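Side-chain contacts in alkaline serine protease (Pseudoalteromonas sp., PDB 1Y9Z), which probably cleaves peptide bonds in proteins as a subtilisin-like serine endopeptidase of a cold-adapted Antarctic bacterium: residues Gly150-Ala155 / Gln393-Leu398; Asn141-His146 / Asp172-Val177; Ile276-Arg281 / Ala343-Leu348; Gly255-Cys260 / Gly305-Ser310; Ile26-Ser31 / Gly71-Ile76. All blocks are in the same frame, centred on the assembly; numbering follows the deposited sequence.

Interaction 1: residues Gly150-Ala155 / Gln393-Leu398; sequences GVLLIA and QVRAAL
Leu152 packs against Val394 and Arg395 in a buried strand-to-helix contact of the subtilisin-like alpha/beta domain. Helix 391-401 lies here over one face of the central, largely parallel sheet, near the start of strand 152-156. The backbones come within 7.4 Å, CA to CA, at Leu152 and Arg395. Leu152 carries the strand's side of the contact. Its CG is anti to the backbone N (chi1 -177°), and this sends both methyl groups out to the helix. The branches divide the work. Leu152 CD2 faces Val394 CG1 at a loose 4.2 Å. CD1 meets the foot of the arginine rather than its charged end. Helix 368-385 closes in as well, with Ala379 against Leu152 and Trp383 against Val394.

Arg395 is amphipathic in its use. Its aliphatic base joins the apolar layer, while the chain runs on extended from CG to NE. The guanidinium thus reaches past the beginning of the next strand. NE forms a salt bridge with Glu197 of strand 196-201, a sodium ligand, and NH2 donates to Asp172 O. These bonds fix the far end of the side chain. The near end rests on leucine, with Arg395 CB 3.9 Å from Leu152 CD1.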
# COMPACT_ATOMS: atom_id res chain seq x y z
N GLY A 150 1.87 12.22 -24.96
CA GLY A 150 2.66 11.05 -24.63
C GLY A 150 3.00 10.79 -23.18
O GLY A 150 3.83 9.93 -22.89
N VAL A 151 2.37 11.51 -22.26
CA VAL A 151 2.63 11.32 -20.83
C VAL A 151 1.55 10.44 -20.21
O VAL A 151 0.37 10.75 -20.30
CB VAL A 151 2.67 12.67 -20.08
CG1 VAL A 151 2.96 12.43 -18.60
CG2 VAL A 151 3.73 13.57 -20.70
N LEU A 152 1.97 9.34 -19.58
CA LEU A 152 1.02 8.43 -18.94
C LEU A 152 0.68 8.96 -17.55
O LEU A 152 1.56 9.17 -16.71
CB LEU A 152 1.63 7.02 -18.84
CG LEU A 152 0.76 5.90 -18.25
CD1 LEU A 152 -0.49 5.69 -19.10
CD2 LEU A 152 1.57 4.62 -18.19
N LEU A 153 -0.61 9.16 -17.31
CA LEU A 153 -1.11 9.68 -16.04
C LEU A 153 -1.85 8.60 -15.26
O LEU A 153 -2.75 7.95 -15.79
CB LEU A 153 -2.05 10.87 -16.30
CG LEU A 153 -1.48 11.97 -17.21
CD1 LEU A 153 -2.56 13.00 -17.49
CD2 LEU A 153 -0.27 12.62 -16.55
N ILE A 154 -1.47 8.42 -14.00
CA ILE A 154 -2.06 7.40 -13.14
C ILE A 154 -2.38 8.00 -11.77
O ILE A 154 -1.56 8.72 -11.21
CB ILE A 154 -1.07 6.22 -13.00
CG1 ILE A 154 -0.75 5.65 -14.39
CG2 ILE A 154 -1.65 5.14 -12.10
CD1 ILE A 154 0.40 4.66 -14.41
N ALA A 155 -3.56 7.71 -11.24
CA ALA A 155 -3.97 8.26 -9.95
C ALA A 155 -4.89 7.34 -9.15
O ALA A 155 -5.51 6.43 -9.69
CB ALA A 155 -4.63 9.61 -10.16
N GLN A 393 -0.73 3.58 -25.74
CA GLN A 393 -0.49 2.19 -26.10
C GLN A 393 -0.11 1.35 -24.89
O GLN A 393 -0.54 0.20 -24.75
CB GLN A 393 0.59 2.12 -27.19
CG GLN A 393 0.07 2.51 -28.56
CD GLN A 393 1.15 2.65 -29.62
OE1 GLN A 393 0.87 2.65 -30.82
NE2 GLN A 393 2.40 2.78 -29.18
N VAL A 394 0.69 1.92 -23.99
CA VAL A 394 1.09 1.21 -22.78
C VAL A 394 -0.15 1.02 -21.89
O VAL A 394 -0.36 -0.05 -21.31
CB VAL A 394 2.17 1.99 -22.00
CG1 VAL A 394 2.43 1.32 -20.65
CG2 VAL A 394 3.46 2.03 -22.81
N ARG A 395 -0.96 2.07 -21.79
CA ARG A 395 -2.18 2.03 -20.99
C ARG A 395 -3.07 0.88 -21.48
O ARG A 395 -3.58 0.09 -20.68
CB ARG A 395 -2.92 3.36 -21.11
CG ARG A 395 -4.18 3.49 -20.27
CD ARG A 395 -4.74 4.90 -20.38
NE ARG A 395 -6.01 5.05 -19.68
CZ ARG A 395 -6.73 6.17 -19.68
NH1 ARG A 395 -7.87 6.22 -19.02
NH2 ARG A 395 -6.29 7.24 -20.34
N ALA A 396 -3.23 0.78 -22.79
CA ALA A 396 -4.05 -0.27 -23.38
C ALA A 396 -3.46 -1.65 -23.07
O ALA A 396 -4.20 -2.59 -22.79
CB ALA A 396 -4.14 -0.07 -24.89
N ALA A 397 -2.14 -1.75 -23.12
CA ALA A 397 -1.47 -3.02 -22.84
C ALA A 397 -1.75 -3.47 -21.41
O ALA A 397 -2.01 -4.64 -21.16
CB ALA A 397 0.02 -2.88 -23.07
N LEU A 398 -1.69 -2.53 -20.47
CA LEU A 398 -1.93 -2.87 -19.07
C LEU A 398 -3.36 -3.36 -18.87
O LEU A 398 -3.60 -4.34 -18.16
CB LEU A 398 -1.67 -1.64 -18.18
CG LEU A 398 -0.25 -1.07 -18.21
CD1 LEU A 398 -0.17 0.17 -17.34
CD2 LEU A 398 0.74 -2.12 -17.73

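Interaction 2: residues Asn141-His146 / Asp172-Val177; sequences NALNTH and DSVMSV. With NA (sodium ion), chain F; NA (sodium ion), chain E.
Ser173 OG sits between its own backbone N and carbonyl carbon (chi1 62°), and this turns it against Leu143. Val174 has CG1 anti to the backbone N (chi1 -176°), which leaves CG2 beside that nitrogen, where it meets the end of Leu143. The contact is helix-on-sheet packing in the subtilisin-like alpha/beta domain. Helix 137-148 touches Ser173 and Val174, where the chain enters the sheet.

Packing is close at Ser173. Its CB lies 3.7 Å from Asn144 CA, so the side chain fits directly against the helix backbone. Ser173 CA and Asn144 CA are only 5.1 Å apart. Ser173 OG is 3.5 Å from Leu143 CB, in plain van der Waals contact with no hydrogen bond between the segments. The amide of Asn144 lies alongside, with ND2 4.0 Å from Ser173 CB. Further in, Leu143 CD2 meets Val174 CG2 at 3.9 Å. Leu153 of strand 152-156 and Ile114 of helix 110-119 add to the apolar surroundings of Leu143.

While the valine side chain packs on the helix, its carbonyl serves the metal site. Ala169, Tyr171 and Gln195 complete one sodium site. A second sodium, with Gln195 and Glu197, is modelled too close for both to be fully occupied at once, so its long link to Val174 is doubtful. The firmer bond runs from Val174 O to the first sodium ion, at 2.2 Å.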
# COMPACT_ATOMS: atom_id res chain seq x y z
N ASN A 141 -8.81 19.51 -19.70
CA ASN A 141 -8.12 19.82 -20.95
C ASN A 141 -6.59 19.76 -20.81
O ASN A 141 -5.91 19.21 -21.68
CB ASN A 141 -8.53 21.20 -21.45
CG ASN A 141 -9.95 21.23 -22.01
OD1 ASN A 141 -10.51 22.30 -22.25
ND2 ASN A 141 -10.52 20.05 -22.24
N ALA A 142 -6.07 20.33 -19.74
CA ALA A 142 -4.63 20.35 -19.52
C ALA A 142 -4.06 18.93 -19.41
O ALA A 142 -3.02 18.63 -20.00
CB ALA A 142 -4.29 21.13 -18.26
N LEU A 143 -4.75 18.07 -18.67
CA LEU A 143 -4.28 16.70 -18.51
C LEU A 143 -4.44 15.89 -19.80
O LEU A 143 -3.59 15.06 -20.12
CB LEU A 143 -5.01 16.01 -17.35
CG LEU A 143 -4.36 16.24 -15.97
CD1 LEU A 143 -4.25 17.73 -15.67
CD2 LEU A 143 -5.17 15.53 -14.90
N ASN A 144 -5.51 16.15 -20.55
CA ASN A 144 -5.72 15.44 -21.80
C ASN A 144 -4.59 15.80 -22.77
O ASN A 144 -4.13 14.96 -23.54
CB ASN A 144 -7.07 15.82 -22.42
CG ASN A 144 -7.49 14.87 -23.53
OD1 ASN A 144 -8.29 15.23 -24.39
ND2 ASN A 144 -6.97 13.65 -23.49
N THR A 145 -4.16 17.05 -22.72
CA THR A 145 -3.08 17.51 -23.59
C THR A 145 -1.79 16.76 -23.27
O THR A 145 -1.10 16.28 -24.16
CB THR A 145 -2.85 19.03 -23.43
OG1 THR A 145 -4.02 19.74 -23.89
CG2 THR A 145 -1.64 19.49 -24.24
N HIS A 146 -1.48 16.65 -21.98
CA HIS A 146 -0.28 15.93 -21.57
C HIS A 146 -0.35 14.47 -22.00
O HIS A 146 0.62 13.92 -22.51
CB HIS A 146 -0.10 16.00 -20.05
CG HIS A 146 0.64 17.22 -19.59
ND1 HIS A 146 0.13 18.09 -18.65
CD2 HIS A 146 1.86 17.69 -19.93
CE1 HIS A 146 1.01 19.06 -18.44
NE2 HIS A 146 2.07 18.84 -19.20
N ASP A 172 -10.80 11.13 -18.12
CA ASP A 172 -10.52 10.08 -19.10
C ASP A 172 -9.04 9.94 -19.47
O ASP A 172 -8.63 8.89 -19.97
CB ASP A 172 -11.34 10.30 -20.37
CG ASP A 172 -12.81 10.06 -20.17
OD1 ASP A 172 -13.16 8.99 -19.62
OD2 ASP A 172 -13.63 10.92 -20.56
N SER A 173 -8.26 10.98 -19.22
CA SER A 173 -6.83 10.97 -19.55
C SER A 173 -5.97 10.33 -18.47
O SER A 173 -4.75 10.23 -18.63
CB SER A 173 -6.36 12.40 -19.78
OG SER A 173 -6.51 13.16 -18.59
N VAL A 174 -6.60 9.90 -17.39
CA VAL A 174 -5.88 9.32 -16.26
C VAL A 174 -6.38 7.93 -15.89
O VAL A 174 -7.59 7.67 -15.94
CB VAL A 174 -6.04 10.23 -15.01
CG1 VAL A 174 -5.22 9.70 -13.85
CG2 VAL A 174 -5.64 11.66 -15.36
N MET A 175 -5.46 7.04 -15.52
CA MET A 175 -5.85 5.69 -15.11
C MET A 175 -6.28 5.75 -13.65
O MET A 175 -5.50 6.14 -12.78
CB MET A 175 -4.68 4.71 -15.22
CG MET A 175 -4.18 4.45 -16.63
SD MET A 175 -2.95 3.11 -16.65
CE MET A 175 -4.02 1.68 -16.71
N SER A 176 -7.53 5.37 -13.38
CA SER A 176 -8.05 5.36 -12.01
C SER A 176 -7.74 3.99 -11.41
O SER A 176 -8.19 2.97 -11.92
CB SER A 176 -9.56 5.60 -12.01
OG SER A 176 -10.07 5.52 -10.69
N VAL A 177 -6.97 3.99 -10.33
CA VAL A 177 -6.55 2.75 -9.68
C VAL A 177 -7.30 2.38 -8.40
O VAL A 177 -7.42 3.19 -7.49
CB VAL A 177 -5.04 2.82 -9.35
CG1 VAL A 177 -4.59 1.52 -8.69
CG2 VAL A 177 -4.25 3.09 -10.61
NA NA F . -9.71 5.65 -15.46
NA NA E . -9.75 8.02 -15.45

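Interaction 3: residues Ile276-Arg281 / Ala343-Leu348; sequences ICLVER and ALKAKL
Leu278 of strand 275-280 lays its forked end against Leu344 and Leu348 in the insert beta barrel domain. Residues 344-348, from helix 338-345 and the turn that runs on from it, cover the barrel sheet here. Leu278 is the strand's sole contributor. Its CG is anti to the backbone N (chi1 179°), and chi2 of 67° spreads the two methyls over different partners. Leu278 CD1 lies 3.9 Å from Leu344 CD1. Leu278 CD2 covers the base of the same residue, 4.0 Å from Leu344 CB, and also reaches the turn, 4.3 Å from Leu348 CD2.

Leu344 is set the other way. Its CG stands beside its own backbone N, anti to the carbonyl carbon (chi1 -72°), and the chain continues extended at chi2. The two leucine side chains cross at a slant. Leu348 belongs to a type I turn running from Lys345 to Leu348. It lies at the outer margin of the contact and also packs on Leu257 of strand 252-263.

Lys345 adds its aliphatic part, while NZ forms a salt bridge with Glu259. Leu278 CD2 lies 4.5 Å from Lys345 CG and 4.2 Å from Lys345 N.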
# COMPACT_ATOMS: atom_id res chain seq x y z
N ILE A 276 0.31 -16.82 24.68
CA ILE A 276 0.17 -15.98 23.50
C ILE A 276 -1.11 -16.54 22.91
O ILE A 276 -1.20 -17.72 22.59
CB ILE A 276 1.34 -16.17 22.50
CG1 ILE A 276 2.64 -15.64 23.11
CG2 ILE A 276 1.03 -15.45 21.20
CD1 ILE A 276 2.58 -14.18 23.52
N CYS A 277 -2.11 -15.68 22.79
CA CYS A 277 -3.43 -16.08 22.32
C CYS A 277 -3.68 -15.91 20.83
O CYS A 277 -3.69 -14.79 20.31
CB CYS A 277 -4.46 -15.30 23.12
SG CYS A 277 -6.22 -15.73 22.95
N LEU A 278 -3.87 -17.03 20.16
CA LEU A 278 -4.16 -17.06 18.73
C LEU A 278 -5.67 -17.10 18.60
O LEU A 278 -6.34 -17.88 19.27
CB LEU A 278 -3.55 -18.31 18.09
CG LEU A 278 -3.76 -18.52 16.58
CD1 LEU A 278 -3.00 -17.46 15.80
CD2 LEU A 278 -3.27 -19.91 16.19
N VAL A 279 -6.23 -16.26 17.73
CA VAL A 279 -7.67 -16.23 17.56
C VAL A 279 -8.09 -15.82 16.16
O VAL A 279 -7.51 -14.91 15.56
CB VAL A 279 -8.34 -15.28 18.58
CG1 VAL A 279 -7.83 -13.85 18.38
CG2 VAL A 279 -9.85 -15.33 18.44
N GLU A 280 -9.10 -16.51 15.63
CA GLU A 280 -9.61 -16.20 14.31
C GLU A 280 -10.45 -14.94 14.41
O GLU A 280 -11.19 -14.75 15.37
CB GLU A 280 -10.47 -17.36 13.79
CG GLU A 280 -11.03 -17.14 12.39
CD GLU A 280 -11.96 -18.25 11.96
OE1 GLU A 280 -13.00 -18.44 12.62
OE2 GLU A 280 -11.66 -18.93 10.96
N ARG A 281 -10.32 -14.07 13.41
CA ARG A 281 -11.07 -12.83 13.39
C ARG A 281 -12.56 -13.11 13.19
O ARG A 281 -12.94 -13.88 12.31
CB ARG A 281 -10.56 -11.92 12.26
CG ARG A 281 -11.39 -10.67 12.04
CD ARG A 281 -10.79 -9.79 10.94
NE ARG A 281 -9.49 -9.26 11.34
CZ ARG A 281 -8.35 -9.52 10.71
NH1 ARG A 281 -8.32 -10.30 9.64
NH2 ARG A 281 -7.22 -8.99 11.16
N ALA A 343 -1.19 -22.03 9.88
CA ALA A 343 0.14 -22.61 10.04
C ALA A 343 0.53 -22.56 11.51
O ALA A 343 1.18 -23.47 12.02
CB ALA A 343 1.15 -21.86 9.19
N LEU A 344 0.14 -21.48 12.18
CA LEU A 344 0.44 -21.31 13.60
C LEU A 344 -0.27 -22.35 14.45
O LEU A 344 0.15 -22.63 15.57
CB LEU A 344 0.06 -19.90 14.05
CG LEU A 344 0.96 -18.78 13.54
CD1 LEU A 344 0.35 -17.42 13.86
CD2 LEU A 344 2.34 -18.91 14.17
N LYS A 345 -1.35 -22.92 13.93
CA LYS A 345 -2.11 -23.94 14.65
C LYS A 345 -1.22 -25.13 14.98
O LYS A 345 -1.36 -25.76 16.03
CB LYS A 345 -3.30 -24.42 13.82
CG LYS A 345 -4.49 -23.47 13.78
CD LYS A 345 -5.59 -24.04 12.90
CE LYS A 345 -6.86 -23.20 12.97
NZ LYS A 345 -7.47 -23.25 14.33
N ALA A 346 -0.31 -25.45 14.06
CA ALA A 346 0.60 -26.58 14.23
C ALA A 346 1.67 -26.30 15.28
O ALA A 346 2.35 -27.22 15.73
CB ALA A 346 1.25 -26.92 12.90
N LYS A 347 1.82 -25.04 15.66
CA LYS A 347 2.82 -24.66 16.65
C LYS A 347 2.25 -24.41 18.04
O LYS A 347 2.95 -23.94 18.93
CB LYS A 347 3.57 -23.40 16.17
CG LYS A 347 4.21 -23.55 14.80
CD LYS A 347 5.18 -24.72 14.76
CE LYS A 347 5.78 -24.89 13.37
NZ LYS A 347 6.71 -26.05 13.31
N LEU A 348 0.97 -24.73 18.22
CA LEU A 348 0.32 -24.54 19.51
C LEU A 348 1.08 -25.22 20.64
O LEU A 348 1.52 -26.36 20.51
CB LEU A 348 -1.12 -25.07 19.46
CG LEU A 348 -2.09 -24.28 18.58
CD1 LEU A 348 -3.46 -24.95 18.61
CD2 LEU A 348 -2.19 -22.85 19.07

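Interaction 4: residues Gly255-Cys260 / Gly305-Ser310; sequences GALAEC and GIIVYS
The ring of Tyr309 meets the carboxylate of Glu259 at its edge. Glu259 OE2 lies near the ring plane, by the hydroxyl end, and no atom of residues 255-260 stacks on either face. The carboxylate and ring planes are turned 58° apart, and the two side chains cross at about a right angle. Tyr309 OH donates to Glu259 OE2 in a short hydrogen bond of 2.6 Å. The hydroxyl approaches nearly in line with the C-O bond of the carboxylate. Glu259 OE2 also comes within 3.4 Å of Tyr309 CE1.

Torsions explain the meeting. Glu259 is extended from the backbone through chi2, so its carboxylate reaches well beyond its strand. Tyr309 CG lies between the backbone N and the carbonyl carbon (chi1 65°), which brings the hydroxyl to that carboxylate. The other oxygen, Glu259 OE1, forms a salt bridge with Lys345. Each carboxylate oxygen thus has a partner, which should help to fix its rotation. Further back along the strands is a looser apolar contact, with Leu257 CD1 4.4 Å from Ile307 CD1.

The two strands are not direct neighbours in the sheet of the insert beta barrel domain. Strand 275-280 runs between them, parallel to both, and Leu278 touches Ile307 from it. Strands 275-280 and 305-309 are joined by a beta-alpha-beta crossover, whose helix 291-300 packs on Ile306 and Val308.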
# COMPACT_ATOMS: atom_id res chain seq x y z
N GLY A 255 5.22 -16.36 25.55
CA GLY A 255 4.47 -17.38 26.26
C GLY A 255 4.07 -18.52 25.35
O GLY A 255 4.25 -18.44 24.13
N ALA A 256 3.53 -19.59 25.93
CA ALA A 256 3.10 -20.73 25.14
C ALA A 256 1.93 -20.32 24.25
O ALA A 256 1.04 -19.60 24.68
CB ALA A 256 2.68 -21.87 26.06
N LEU A 257 1.95 -20.77 23.00
CA LEU A 257 0.89 -20.44 22.06
C LEU A 257 -0.37 -21.25 22.35
O LEU A 257 -0.32 -22.47 22.44
CB LEU A 257 1.35 -20.71 20.62
CG LEU A 257 0.38 -20.31 19.51
CD1 LEU A 257 0.18 -18.80 19.52
CD2 LEU A 257 0.91 -20.77 18.16
N ALA A 258 -1.48 -20.54 22.51
CA ALA A 258 -2.77 -21.18 22.78
C ALA A 258 -3.82 -20.48 21.93
O ALA A 258 -3.77 -19.27 21.75
CB ALA A 258 -3.12 -21.05 24.26
N GLU A 259 -4.76 -21.25 21.39
CA GLU A 259 -5.79 -20.67 20.55
C GLU A 259 -7.17 -20.63 21.20
O GLU A 259 -7.58 -21.56 21.89
CB GLU A 259 -5.89 -21.44 19.23
CG GLU A 259 -7.15 -21.13 18.43
CD GLU A 259 -7.10 -21.65 17.01
OE1 GLU A 259 -6.64 -22.80 16.81
OE2 GLU A 259 -7.54 -20.92 16.10
N CYS A 260 -7.86 -19.52 20.98
CA CYS A 260 -9.20 -19.34 21.51
C CYS A 260 -10.14 -19.82 20.41
O CYS A 260 -10.38 -19.11 19.43
CB CYS A 260 -9.47 -17.87 21.82
SG CYS A 260 -11.10 -17.59 22.58
N GLY A 305 -0.03 -11.81 24.94
CA GLY A 305 0.15 -11.32 23.59
C GLY A 305 -1.00 -11.86 22.76
O GLY A 305 -1.57 -12.90 23.11
N ILE A 306 -1.35 -11.18 21.68
CA ILE A 306 -2.47 -11.62 20.86
C ILE A 306 -2.18 -11.65 19.36
O ILE A 306 -1.57 -10.72 18.82
CB ILE A 306 -3.70 -10.72 21.10
CG1 ILE A 306 -4.02 -10.66 22.60
CG2 ILE A 306 -4.91 -11.25 20.33
CD1 ILE A 306 -5.05 -9.61 22.97
N ILE A 307 -2.62 -12.71 18.71
CA ILE A 307 -2.44 -12.88 17.27
C ILE A 307 -3.78 -13.19 16.63
O ILE A 307 -4.34 -14.27 16.84
CB ILE A 307 -1.49 -14.04 16.94
CG1 ILE A 307 -0.12 -13.80 17.58
CG2 ILE A 307 -1.35 -14.18 15.43
CD1 ILE A 307 0.83 -14.98 17.45
N VAL A 308 -4.30 -12.24 15.86
CA VAL A 308 -5.58 -12.42 15.18
C VAL A 308 -5.32 -12.81 13.73
O VAL A 308 -4.56 -12.13 13.04
CB VAL A 308 -6.40 -11.11 15.20
CG1 VAL A 308 -7.70 -11.30 14.42
CG2 VAL A 308 -6.68 -10.69 16.63
N TYR A 309 -5.94 -13.89 13.27
CA TYR A 309 -5.76 -14.30 11.89
C TYR A 309 -7.07 -14.19 11.11
O TYR A 309 -8.16 -14.33 11.66
CB TYR A 309 -5.18 -15.72 11.78
CG TYR A 309 -6.03 -16.86 12.30
CD1 TYR A 309 -6.08 -17.16 13.66
CD2 TYR A 309 -6.73 -17.68 11.41
CE1 TYR A 309 -6.80 -18.26 14.12
CE2 TYR A 309 -7.46 -18.78 11.87
CZ TYR A 309 -7.49 -19.06 13.22
OH TYR A 309 -8.19 -20.16 13.68
N SER A 310 -6.94 -13.92 9.82
CA SER A 310 -8.08 -13.74 8.93
C SER A 310 -9.05 -14.92 8.86
O SER A 310 -8.65 -16.08 8.94
CB SER A 310 -7.60 -13.42 7.52
OG SER A 310 -6.81 -12.24 7.52

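Interaction 5: residues Ile26-Ser31 / Gly71-Ile76; sequences ICIIDS and GTIAAI. With CA (calcium ion), chain C.
Strand 25-30 passes helix 65-74 with Ile26 and Ile73 facing each other, their CA atoms 9.2 Å apart. That gap is bridged by three isoleucines alone. Ile73 CD1 meets Ile28 CD1 tip to tip at 3.7 Å and Ile26 CD1 in the same manner at 3.9 Å.

The two strand isoleucines get there differently. Ile26 has CG1 anti to the backbone N (chi1 176°). In Ile28, CG1 stands beside its own backbone N (chi1 -55°). Both CD1 atoms thereby converge on one methyl. No polar atom takes part, and helix 368-385 adds Ser376 against Ile26 and Pro373 against Ile73.

Functional groups lie at the far ends of both segments. Ile76 O binds a calcium ion at 2.3 Å, in a site shared with Glu2, Asp39, Asn78, Glu80 and Val82. Asp30 OD1 accepts from Ser31 N at 2.7 Å through its anti lone pair, and is also hydrogen-bonded to His65 ND1. His65 starts the same helix and lines the phenylmethanesulfonic acid pocket with Ser369. This Asp-His pair beside a serine is consistent with the catalytic triad of subtilases, and the isoleucine contact is part of the sheet-helix core beneath it.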
# COMPACT_ATOMS: atom_id res chain seq x y z
N ILE A 26 9.78 8.59 -13.99
CA ILE A 26 8.49 8.62 -13.32
C ILE A 26 8.52 9.74 -12.29
O ILE A 26 9.46 9.86 -11.51
CB ILE A 26 8.16 7.26 -12.63
CG1 ILE A 26 6.85 7.39 -11.85
CG2 ILE A 26 9.30 6.84 -11.71
CD1 ILE A 26 6.25 6.06 -11.43
N CYS A 27 7.48 10.57 -12.31
CA CYS A 27 7.38 11.70 -11.39
C CYS A 27 6.32 11.42 -10.35
O CYS A 27 5.18 11.10 -10.68
CB CYS A 27 7.02 12.96 -12.15
SG CYS A 27 7.15 14.53 -11.24
N ILE A 28 6.72 11.55 -9.09
CA ILE A 28 5.82 11.32 -7.97
C ILE A 28 5.36 12.66 -7.39
O ILE A 28 6.15 13.39 -6.79
CB ILE A 28 6.52 10.52 -6.85
CG1 ILE A 28 7.10 9.22 -7.42
CG2 ILE A 28 5.54 10.21 -5.74
CD1 ILE A 28 7.98 8.46 -6.44
N ILE A 29 4.09 12.98 -7.59
CA ILE A 29 3.51 14.21 -7.05
C ILE A 29 2.90 13.76 -5.73
O ILE A 29 1.89 13.05 -5.71
CB ILE A 29 2.42 14.77 -7.98
CG1 ILE A 29 3.05 15.15 -9.33
CG2 ILE A 29 1.75 15.98 -7.34
CD1 ILE A 29 2.07 15.77 -10.32
N ASP A 30 3.52 14.16 -4.63
CA ASP A 30 3.05 13.71 -3.33
C ASP A 30 3.62 14.58 -2.20
O ASP A 30 3.86 15.77 -2.39
CB ASP A 30 3.46 12.24 -3.15
CG ASP A 30 2.46 11.44 -2.34
OD1 ASP A 30 2.26 11.78 -1.15
OD2 ASP A 30 1.88 10.47 -2.88
N SER A 31 3.85 13.98 -1.03
CA SER A 31 4.36 14.73 0.12
C SER A 31 5.87 14.74 0.31
O SER A 31 6.36 14.95 1.42
CB SER A 31 3.71 14.21 1.41
OG SER A 31 4.24 12.95 1.80
N GLY A 71 8.69 4.23 -1.94
CA GLY A 71 9.25 2.94 -1.61
C GLY A 71 8.61 1.81 -2.40
O GLY A 71 9.27 0.84 -2.78
N THR A 72 7.31 1.92 -2.66
CA THR A 72 6.62 0.89 -3.42
C THR A 72 7.14 0.87 -4.86
O THR A 72 7.25 -0.19 -5.48
CB THR A 72 5.10 1.12 -3.41
OG1 THR A 72 4.61 0.95 -2.08
CG2 THR A 72 4.40 0.15 -4.34
N ILE A 73 7.47 2.04 -5.38
CA ILE A 73 7.98 2.19 -6.73
C ILE A 73 9.45 1.81 -6.87
O ILE A 73 9.84 1.14 -7.84
CB ILE A 73 7.83 3.65 -7.23
CG1 ILE A 73 6.34 3.99 -7.39
CG2 ILE A 73 8.57 3.85 -8.54
CD1 ILE A 73 6.07 5.46 -7.60
N ALA A 74 10.27 2.20 -5.90
CA ALA A 74 11.70 1.94 -6.02
C ALA A 74 12.54 1.74 -4.77
O ALA A 74 13.70 2.15 -4.75
CB ALA A 74 12.32 3.05 -6.87
N ALA A 75 11.99 1.13 -3.72
CA ALA A 75 12.81 0.88 -2.54
C ALA A 75 13.99 0.06 -3.07
O ALA A 75 13.81 -0.90 -3.83
CB ALA A 75 12.03 0.09 -1.50
N ILE A 76 15.20 0.44 -2.67
CA ILE A 76 16.42 -0.21 -3.16
C ILE A 76 16.71 -1.62 -2.67
O ILE A 76 16.53 -1.94 -1.50
CB ILE A 76 17.63 0.69 -2.84
CG1 ILE A 76 17.43 2.06 -3.50
CG2 ILE A 76 18.92 0.05 -3.34
CD1 ILE A 76 18.47 3.08 -3.11
CA CA C . 16.04 -2.66 0.62

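How the interactions relate
The contacts fall into two groups on opposite sides of the chain's centre. Interactions 1, 2 and 5 belong to the subtilisin-like alpha/beta domain and reach one sheet. Interactions 1 and 2 touch, with centres 9 Å apart, through neighbouring strands 152-156 and 174-180. Interaction 5 lies about 17 Å from interaction 1, centre to centre. Interactions 3 and 4 share the sheet of the insert beta barrel domain, their centres only 5 Å apart. Those centres lie 36 to 48 Å from the others. Along the chain, interaction 5 closes first. Interactions 1 and 2 cross, and interactions 3 and 4 are nested inside the loop that interaction 1 closes. The alpha/beta domain thus draws on residues from both sides of the barrel strands.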